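PDB 2VD3: ATP phosphoribosyltransferase from Methanobacterium thermoautotrophicum, which probably catalyses the magnesium-dependent condensation of ATP with 5-phosphoribose 1-diphosphate to phosphoribosyl-ATP, the first step of histidine biosynthesis, and is inhibited by histidine. Local coordinates for residues A[88-102]-A[172-186]. Residues are numbered along the deposited sequence; the frame is centred on the assembly and turned at random. Where two conformers were deposited one is given.
Sequences DLKYGRASLVLAAPE and HLRVIDTILESSVKL. With MG (magnesium ion), chain M.
Leu96 O accepts from the N-H groups of both Ile179 and Leu180, and Leu98 O from those of Ile176 and Asp177: two classic beta bulges between strands 94-101 and 173-182, which pair antiparallel at 151°. The first bulge turns Ile179 toward Leu98, its CD1 lying 4.0 Å from Leu98 CB. At the second, CD1 of Ile176 reaches Leu98 CD2 at 3.5 Å, giving the tightly packed side; Asp177 OD1 binds magnesium at 2.4 Å, while OD2 is hydrogen-bonded to Tyr129 OH. Past the break at Ser183, where the strand resumes, Val184 lies over one face of the Tyr91 ring, a CH-pi contact with CG2 3.9 Å from the centroid and 17° off the normal.

On the opposite face Val97 CB still packs on Val175 CG1 (3.8 Å), but the Ser95 end is looser, opposite exposed Glu181. Farther along, Asp88, with CG anti to its backbone N (chi1 177°), presents OD2 to Lys185 NZ at 2.9 Å on the anti lone pair and to Ser183 OG on the syn side; OD1 takes Arg93 NH2 and Lys90 N from opposite faces of its plane.

Strand 157-162 pairs with the other edge of 94-101, helix 123-132 packs on Leu96, Leu98 and Ile179, and Ile70 of strand 68-72 meets Val184, so the paired segments link two parts of the PBP-like fold.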
loop_
_atom_site.group_PDB
_atom_site.type_symbol
_atom_site.label_atom_id
_atom_site.label_comp_id
_atom_site.label_asym_id
_atom_site.label_seq_id
_atom_site.Cartn_x
_atom_site.Cartn_y
_atom_site.Cartn_z
ATOM N N ASP A 88 14.188 -26.748 -16.441
ATOM C CA ASP A 88 14.086 -26.366 -15.047
ATOM C C ASP A 88 14.887 -25.083 -14.888
ATOM O O ASP A 88 15.989 -24.968 -15.426
ATOM C CB ASP A 88 14.603 -27.458 -14.122
ATOM C CG ASP A 88 14.568 -27.037 -12.666
ATOM O OD1 ASP A 88 15.425 -26.224 -12.272
ATOM O OD2 ASP A 88 13.684 -27.504 -11.916
ATOM N N LEU A 89 14.331 -24.118 -14.156
ATOM C CA LEU A 89 14.935 -22.782 -14.073
ATOM C C LEU A 89 15.770 -22.512 -12.821
ATOM O O LEU A 89 16.313 -21.418 -12.657
ATOM C CB LEU A 89 13.876 -21.700 -14.291
ATOM C CG LEU A 89 13.181 -21.802 -15.649
ATOM C CD1 LEU A 89 12.024 -20.827 -15.747
ATOM C CD2 LEU A 89 14.164 -21.618 -16.799
ATOM N N LYS A 90 15.865 -23.518 -11.952
ATOM C CA LYS A 90 16.800 -23.547 -10.825
ATOM C C LYS A 90 16.592 -22.483 -9.756
ATOM O O LYS A 90 17.492 -22.197 -8.977
ATOM C CB LYS A 90 18.260 -23.566 -11.311
ATOM C CG LYS A 90 18.757 -24.966 -11.644
ATOM C CD LYS A 90 20.023 -24.955 -12.494
ATOM C CE LYS A 90 21.271 -24.639 -11.680
ATOM N NZ LYS A 90 22.383 -24.140 -12.554
ATOM N N TYR A 91 15.394 -21.916 -9.708
ATOM C CA TYR A 91 15.030 -20.999 -8.634
ATOM C C TYR A 91 13.621 -21.321 -8.144
ATOM O O TYR A 91 12.907 -22.131 -8.752
ATOM C CB TYR A 91 15.161 -19.535 -9.094
ATOM C CG TYR A 91 14.025 -19.013 -9.963
ATOM C CD1 TYR A 91 13.986 -19.266 -11.336
ATOM C CD2 TYR A 91 12.990 -18.263 -9.404
ATOM C CE1 TYR A 91 12.944 -18.774 -12.135
ATOM C CE2 TYR A 91 11.947 -17.775 -10.180
ATOM C CZ TYR A 91 11.925 -18.027 -11.543
ATOM O OH TYR A 91 10.885 -17.530 -12.292
ATOM N N GLY A 92 13.228 -20.699 -7.039
ATOM C CA GLY A 92 11.882 -20.874 -6.502
ATOM C C GLY A 92 11.614 -22.295 -6.068
ATOM O O GLY A 92 10.532 -22.821 -6.265
ATOM N N ARG A 93 12.620 -22.919 -5.477
ATOM C CA ARG A 93 12.492 -24.286 -5.000
ATOM C C ARG A 93 11.832 -24.347 -3.628
ATOM O O ARG A 93 12.074 -23.502 -2.761
ATOM C CB ARG A 93 13.836 -24.999 -5.046
ATOM C CG ARG A 93 14.401 -24.961 -6.457
ATOM C CD ARG A 93 15.564 -25.879 -6.664
ATOM N NE ARG A 93 15.749 -26.089 -8.097
ATOM C CZ ARG A 93 16.772 -26.743 -8.638
ATOM N NH1 ARG A 93 17.726 -27.255 -7.872
ATOM N NH2 ARG A 93 16.841 -26.889 -9.952
ATOM N N ALA A 94 10.957 -25.333 -3.465
ATOM C CA ALA A 94 10.107 -25.437 -2.294
ATOM C C ALA A 94 9.534 -26.827 -2.244
ATOM O O ALA A 94 9.337 -27.461 -3.280
ATOM C CB ALA A 94 8.991 -24.407 -2.348
ATOM N N SER A 95 9.305 -27.305 -1.029
ATOM C CA SER A 95 8.747 -28.627 -0.808
ATOM C C SER A 95 7.318 -28.511 -0.316
ATOM O O SER A 95 7.044 -27.787 0.641
ATOM C CB SER A 95 9.579 -29.393 0.227
ATOM O OG SER A 95 10.900 -29.621 -0.239
ATOM N N LEU A 96 6.400 -29.212 -0.975
ATOM C CA LEU A 96 5.074 -29.384 -0.394
ATOM C C LEU A 96 5.151 -30.563 0.557
ATOM O O LEU A 96 5.225 -31.707 0.120
ATOM C CB LEU A 96 4.002 -29.624 -1.460
ATOM C CG LEU A 96 2.591 -29.704 -0.870
ATOM C CD1 LEU A 96 2.122 -28.326 -0.385
ATOM C CD2 LEU A 96 1.616 -30.301 -1.853
ATOM N N VAL A 97 5.159 -30.273 1.853
ATOM C CA VAL A 97 5.289 -31.311 2.880
ATOM C C VAL A 97 3.964 -31.607 3.569
ATOM O O VAL A 97 3.053 -30.773 3.563
ATOM C CB VAL A 97 6.373 -30.968 3.960
ATOM C CG1 VAL A 97 7.753 -30.879 3.334
ATOM C CG2 VAL A 97 6.019 -29.695 4.742
ATOM N N LEU A 98 3.859 -32.803 4.144
ATOM C CA LEU A 98 2.752 -33.143 5.027
ATOM C C LEU A 98 3.252 -32.979 6.449
ATOM O O LEU A 98 4.277 -33.550 6.815
ATOM C CB LEU A 98 2.280 -34.578 4.791
ATOM C CG LEU A 98 0.987 -35.045 5.469
ATOM C CD1 LEU A 98 -0.240 -34.312 4.935
ATOM C CD2 LEU A 98 0.821 -36.540 5.283
ATOM N N ALA A 99 2.535 -32.187 7.242
ATOM C CA ALA A 99 2.973 -31.846 8.595
ATOM C C ALA A 99 1.886 -32.089 9.635
ATOM O O ALA A 99 0.693 -32.002 9.331
ATOM C CB ALA A 99 3.458 -30.403 8.650
ATOM N N ALA A 100 2.315 -32.395 10.858
ATOM C CA ALA A 100 1.412 -32.654 11.979
ATOM C C ALA A 100 1.803 -31.818 13.204
ATOM O O ALA A 100 2.983 -31.502 13.371
ATOM C CB ALA A 100 1.429 -34.133 12.326
ATOM N N PRO A 101 0.814 -31.414 14.035
ATOM C CA PRO A 101 1.087 -30.882 15.380
ATOM C C PRO A 101 2.166 -31.701 16.077
ATOM O O PRO A 101 1.996 -32.905 16.243
ATOM C CB PRO A 101 -0.254 -31.058 16.091
ATOM C CG PRO A 101 -1.260 -30.868 15.001
ATOM C CD PRO A 101 -0.628 -31.378 13.724
ATOM N N GLU A 102 3.268 -31.056 16.461
ATOM C CA GLU A 102 4.469 -31.776 16.911
ATOM C C GLU A 102 4.217 -32.804 18.017
ATOM O O GLU A 102 4.893 -33.828 18.073
ATOM C CB GLU A 102 5.587 -30.803 17.313
ATOM C CG GLU A 102 5.455 -30.181 18.708
ATOM C CD GLU A 102 6.428 -29.034 18.937
ATOM O OE1 GLU A 102 6.957 -28.477 17.944
ATOM O OE2 GLU A 102 6.659 -28.681 20.111
ATOM N N HIS A 172 4.810 -24.926 15.759
ATOM C CA HIS A 172 4.952 -26.212 16.442
ATOM C C HIS A 172 4.402 -27.364 15.608
ATOM O O HIS A 172 3.494 -28.089 16.029
ATOM C CB HIS A 172 4.322 -26.167 17.839
ATOM C CG HIS A 172 5.137 -25.404 18.835
ATOM N ND1 HIS A 172 5.798 -26.015 19.877
ATOM C CD2 HIS A 172 5.423 -24.084 18.929
ATOM C CE1 HIS A 172 6.442 -25.102 20.582
ATOM N NE2 HIS A 172 6.233 -23.923 20.026
ATOM N N LEU A 173 4.969 -27.511 14.413
ATOM C CA LEU A 173 4.599 -28.585 13.508
ATOM C C LEU A 173 5.837 -29.342 13.057
ATOM O O LEU A 173 6.910 -28.754 12.909
ATOM C CB LEU A 173 3.824 -28.043 12.294
ATOM C CG LEU A 173 2.540 -27.240 12.561
ATOM C CD1 LEU A 173 2.039 -26.531 11.315
ATOM C CD2 LEU A 173 1.445 -28.087 13.171
ATOM N N ARG A 174 5.673 -30.645 12.845
ATOM C CA ARG A 174 6.748 -31.512 12.378
ATOM C C ARG A 174 6.415 -32.126 11.012
ATOM O O ARG A 174 5.302 -32.623 10.804
ATOM C CB ARG A 174 7.002 -32.602 13.417
ATOM C CG ARG A 174 8.007 -33.666 13.011
ATOM C CD ARG A 174 8.062 -34.804 14.030
ATOM N NE ARG A 174 6.821 -35.580 14.086
ATOM C CZ ARG A 174 5.958 -35.561 15.103
ATOM N NH1 ARG A 174 6.187 -34.802 16.169
ATOM N NH2 ARG A 174 4.861 -36.311 15.057
ATOM N N VAL A 175 7.381 -32.082 10.091
ATOM C CA VAL A 175 7.241 -32.691 8.759
ATOM C C VAL A 175 7.180 -34.203 8.913
ATOM O O VAL A 175 8.112 -34.808 9.444
ATOM C CB VAL A 175 8.431 -32.336 7.823
ATOM C CG1 VAL A 175 8.316 -33.059 6.489
ATOM C CG2 VAL A 175 8.520 -30.838 7.597
ATOM N N ILE A 176 6.085 -34.814 8.474
ATOM C CA ILE A 176 5.975 -36.278 8.544
ATOM C C ILE A 176 6.091 -36.953 7.172
ATOM O O ILE A 176 6.152 -38.177 7.078
ATOM C CB ILE A 176 4.747 -36.772 9.393
ATOM C CG1 ILE A 176 3.414 -36.282 8.824
ATOM C CG2 ILE A 176 4.895 -36.342 10.844
ATOM C CD1 ILE A 176 2.631 -37.348 8.119
ATOM N N ASP A 177 6.144 -36.134 6.118
ATOM C CA ASP A 177 6.472 -36.593 4.763
ATOM C C ASP A 177 6.631 -35.430 3.787
ATOM O O ASP A 177 6.133 -34.325 4.028
ATOM C CB ASP A 177 5.426 -37.569 4.228
ATOM C CG ASP A 177 5.998 -38.532 3.202
ATOM O OD1 ASP A 177 7.160 -38.348 2.771
ATOM O OD2 ASP A 177 5.281 -39.482 2.825
ATOM N N THR A 178 7.359 -35.688 2.700
ATOM C CA THR A 178 7.434 -34.759 1.581
ATOM C C THR A 178 6.542 -35.288 0.464
ATOM O O THR A 178 6.710 -36.411 0.008
ATOM C CB THR A 178 8.888 -34.547 1.085
ATOM O OG1 THR A 178 9.688 -34.025 2.155
ATOM C CG2 THR A 178 8.929 -33.561 -0.075
ATOM N N ILE A 179 5.585 -34.468 0.041
ATOM C CA ILE A 179 4.631 -34.862 -1.006
ATOM C C ILE A 179 5.174 -34.591 -2.405
ATOM O O ILE A 179 5.004 -35.401 -3.299
ATOM C CB ILE A 179 3.270 -34.147 -0.824
ATOM C CG1 ILE A 179 2.792 -34.285 0.629
ATOM C CG2 ILE A 179 2.241 -34.697 -1.787
ATOM C CD1 ILE A 179 1.617 -33.410 0.987
ATOM N N LEU A 180 5.844 -33.457 -2.581
ATOM C CA LEU A 180 6.274 -33.011 -3.903
ATOM C C LEU A 180 7.437 -32.039 -3.781
ATOM O O LEU A 180 7.435 -31.156 -2.913
ATOM C CB LEU A 180 5.110 -32.327 -4.644
ATOM C CG LEU A 180 5.338 -31.785 -6.059
ATOM C CD1 LEU A 180 4.670 -32.666 -7.120
ATOM C CD2 LEU A 180 4.828 -30.370 -6.152
ATOM N N GLU A 181 8.428 -32.214 -4.647
ATOM C CA GLU A 181 9.499 -31.243 -4.798
ATOM C C GLU A 181 9.125 -30.321 -5.946
ATOM O O GLU A 181 8.773 -30.773 -7.042
ATOM C CB GLU A 181 10.841 -31.922 -5.075
ATOM C CG GLU A 181 11.232 -33.012 -4.087
ATOM C CD GLU A 181 11.485 -32.497 -2.681
ATOM O OE1 GLU A 181 11.458 -31.263 -2.465
ATOM O OE2 GLU A 181 11.721 -33.339 -1.789
ATOM N N SER A 182 9.176 -29.027 -5.684
ATOM C CA SER A 182 8.788 -28.055 -6.683
ATOM C C SER A 182 9.935 -27.133 -7.058
ATOM O O SER A 182 10.793 -26.778 -6.233
ATOM C CB SER A 182 7.603 -27.232 -6.202
ATOM O OG SER A 182 7.178 -26.366 -7.222
ATOM N N SER A 183 9.928 -26.745 -8.324
ATOM C CA SER A 183 10.900 -25.827 -8.838
ATOM C C SER A 183 10.215 -25.086 -9.969
ATOM O O SER A 183 9.186 -25.549 -10.484
ATOM C CB SER A 183 12.121 -26.596 -9.330
ATOM O OG SER A 183 13.069 -25.734 -9.923
ATOM N N VAL A 184 10.766 -23.932 -10.337
ATOM C CA VAL A 184 10.224 -23.141 -11.434
ATOM C C VAL A 184 10.632 -23.718 -12.794
ATOM O O VAL A 184 11.792 -24.074 -13.029
ATOM C CB VAL A 184 10.616 -21.643 -11.322
ATOM C CG1 VAL A 184 10.118 -20.885 -12.534
ATOM C CG2 VAL A 184 10.026 -21.039 -10.063
ATOM N N LYS A 185 9.667 -23.794 -13.699
ATOM C CA LYS A 185 9.892 -24.427 -14.986
ATOM C C LYS A 185 9.607 -23.460 -16.113
ATOM O O LYS A 185 8.829 -22.534 -15.943
ATOM C CB LYS A 185 8.996 -25.658 -15.114
ATOM C CG LYS A 185 9.113 -26.624 -13.964
ATOM C CD LYS A 185 10.419 -27.396 -14.022
ATOM C CE LYS A 185 10.526 -28.392 -12.873
ATOM N NZ LYS A 185 11.705 -29.297 -13.028
ATOM N N LEU A 186 10.267 -23.663 -17.252
ATOM C CA LEU A 186 9.847 -23.057 -18.520
ATOM C C LEU A 186 9.011 -24.096 -19.244
ATOM O O LEU A 186 9.463 -25.230 -19.455
ATOM C CB LEU A 186 11.050 -22.665 -19.388
ATOM C CG LEU A 186 10.724 -22.142 -20.802
ATOM C CD1 LEU A 186 10.183 -20.717 -20.772
ATOM C CD2 LEU A 186 11.926 -22.240 -21.751
HETATM MG MG MG M . 7.544 -40.015 1.050
#